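Local coordinates for protein N-ACETYLMURAMOYL-L-ALANINE AMIDASE CwlV (Paenibacillus polymyxa, PDB 1JWQ) that probably cleaves the bond between N-acetylmuramic acid and L-alanine in peptidoglycan, through the zinc-binding catalytic domain of a longer cell-wall amidase, at residues A[4-9]-A[170-175]. Numbering follows the deposited sequence.
Sequences VVIDAG and DGITEY
I172 reaches from helix 158-176 onto V4 and I6, two residues of strand 2-8 whose side chains emerge on the same side of the sheet. From CB its side chain forks. The short branch, CG2, stands anti to the backbone N and faces the two methyls of V4: it sits 3.8 Å from V4 CG2 and 3.9 Å from V4 CG1, so both methyls of V4 rest on this one carbon. The long branch leaves through CG1, beside the backbone N, and is extended (chi2 164°), which carries CD1 out to the strand. There CD1 of I172 lies 3.7 Å from I6 CD1, and V4 CG1 is 3.9 Å from that same I172 methyl. V4 meets I172 tip to tip, whereas I6 comes in at a slant and touches with its last carbon alone. The strand runs inside the mixed sheet of this open alpha-beta-alpha domain, between strands 47-51 and 75-82, and the helix, the last of the chain, packs against one face of that sheet, with V4 CA and I172 CA 8.0 Å apart. The contact is purely apolar and buried, some 13 Å from the zinc ion when measured from the I6 side chain. Around it the greasy layer continues: L41 of helix 26-42 and M108 of helix 102-116 also touch I172, and A34 of helix 26-42 touches I6. An alanine in place of I172 would remove both branches, and would probably open a gap between helix and strand, with the methyls of V4 and the CD1 of I6 left without the isoleucine carbons they now pack on.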
loop_
_atom_site.group_PDB
_atom_site.type_symbol
_atom_site.label_atom_id
_atom_site.label_comp_id
_atom_site.label_asym_id
_atom_site.label_seq_id
_atom_site.Cartn_x
_atom_site.Cartn_y
_atom_site.Cartn_z
ATOM N N VAL A 4 -4.805 -12.490 -2.530
ATOM C CA VAL A 4 -4.072 -11.250 -2.323
ATOM C C VAL A 4 -4.961 -10.273 -1.570
ATOM O O VAL A 4 -6.039 -9.922 -2.042
ATOM C CB VAL A 4 -3.684 -10.608 -3.673
ATOM C CG1 VAL A 4 -2.924 -9.301 -3.437
ATOM C CG2 VAL A 4 -2.849 -11.580 -4.484
ATOM N N VAL A 5 -4.518 -9.837 -0.396
ATOM C CA VAL A 5 -5.311 -8.886 0.369
ATOM C C VAL A 5 -4.659 -7.517 0.281
ATOM O O VAL A 5 -3.479 -7.360 0.579
ATOM C CB VAL A 5 -5.450 -9.317 1.850
ATOM C CG1 VAL A 5 -6.105 -8.199 2.667
ATOM C CG2 VAL A 5 -6.300 -10.576 1.936
ATOM N N ILE A 6 -5.437 -6.541 -0.175
ATOM C CA ILE A 6 -4.964 -5.174 -0.310
ATOM C C ILE A 6 -5.702 -4.363 0.735
ATOM O O ILE A 6 -6.932 -4.339 0.768
ATOM C CB ILE A 6 -5.275 -4.596 -1.699
ATOM C CG1 ILE A 6 -4.674 -5.493 -2.785
ATOM C CG2 ILE A 6 -4.730 -3.174 -1.796
ATOM C CD1 ILE A 6 -3.164 -5.576 -2.770
ATOM N N ASP A 7 -4.928 -3.700 1.582
ATOM C CA ASP A 7 -5.466 -2.912 2.669
ATOM C C ASP A 7 -5.213 -1.422 2.482
ATOM O O ASP A 7 -4.068 -0.962 2.558
ATOM C CB ASP A 7 -4.831 -3.401 3.974
ATOM C CG ASP A 7 -5.255 -2.588 5.170
ATOM O OD1 ASP A 7 -4.367 -2.032 5.847
ATOM O OD2 ASP A 7 -6.470 -2.507 5.423
ATOM N N ALA A 8 -6.283 -0.676 2.215
ATOM C CA ALA A 8 -6.189 0.771 2.048
ATOM C C ALA A 8 -6.227 1.331 3.460
ATOM O O ALA A 8 -7.251 1.263 4.130
ATOM C CB ALA A 8 -7.378 1.291 1.244
ATOM N N GLY A 9 -5.104 1.877 3.910
ATOM C CA GLY A 9 -5.032 2.404 5.256
ATOM C C GLY A 9 -6.082 3.432 5.627
ATOM O O GLY A 9 -6.532 4.216 4.788
ATOM N N ASP A 170 2.651 -5.401 -10.131
ATOM C CA ASP A 170 3.782 -6.198 -10.603
ATOM C C ASP A 170 4.518 -6.837 -9.423
ATOM O O ASP A 170 4.904 -8.002 -9.481
ATOM C CB ASP A 170 4.753 -5.333 -11.411
ATOM C CG ASP A 170 4.205 -4.955 -12.776
ATOM O OD1 ASP A 170 4.821 -4.100 -13.445
ATOM O OD2 ASP A 170 3.166 -5.513 -13.183
ATOM N N GLY A 171 4.708 -6.072 -8.354
ATOM C CA GLY A 171 5.385 -6.606 -7.186
ATOM C C GLY A 171 4.694 -7.862 -6.684
ATOM O O GLY A 171 5.341 -8.848 -6.331
ATOM N N ILE A 172 3.366 -7.830 -6.662
ATOM C CA ILE A 172 2.574 -8.966 -6.202
ATOM C C ILE A 172 2.621 -10.113 -7.203
ATOM O O ILE A 172 2.833 -11.271 -6.836
ATOM C CB ILE A 172 1.106 -8.549 -5.986
ATOM C CG1 ILE A 172 1.028 -7.573 -4.808
ATOM C CG2 ILE A 172 0.235 -9.778 -5.751
ATOM C CD1 ILE A 172 -0.272 -6.792 -4.733
ATOM N N THR A 173 2.425 -9.778 -8.470
ATOM C CA THR A 173 2.440 -10.769 -9.536
ATOM C C THR A 173 3.789 -11.471 -9.629
ATOM O O THR A 173 3.853 -12.695 -9.748
ATOM C CB THR A 173 2.127 -10.111 -10.885
ATOM O OG1 THR A 173 0.845 -9.479 -10.809
ATOM C CG2 THR A 173 2.112 -11.152 -11.999
ATOM N N GLU A 174 4.864 -10.694 -9.575
ATOM C CA GLU A 174 6.204 -11.260 -9.658
ATOM C C GLU A 174 6.511 -12.139 -8.457
ATOM O O GLU A 174 7.028 -13.240 -8.612
ATOM C CB GLU A 174 7.252 -10.147 -9.754
ATOM C CG GLU A 174 7.217 -9.347 -11.046
ATOM C CD GLU A 174 7.792 -10.101 -12.232
ATOM O OE1 GLU A 174 8.377 -11.189 -12.033
ATOM O OE2 GLU A 174 7.671 -9.591 -13.365
ATOM N N TYR A 175 6.190 -11.658 -7.259
ATOM C CA TYR A 175 6.462 -12.433 -6.053
ATOM C C TYR A 175 5.691 -13.745 -6.023
ATOM O O TYR A 175 6.239 -14.786 -5.657
ATOM C CB TYR A 175 6.116 -11.638 -4.791
ATOM C CG TYR A 175 6.459 -12.397 -3.527
ATOM C CD1 TYR A 175 7.788 -12.600 -3.156
ATOM C CD2 TYR A 175 5.460 -12.958 -2.729
ATOM C CE1 TYR A 175 8.118 -13.347 -2.022
ATOM C CE2 TYR A 175 5.777 -13.707 -1.593
ATOM C CZ TYR A 175 7.109 -13.896 -1.248
ATOM O OH TYR A 175 7.431 -14.632 -0.130
#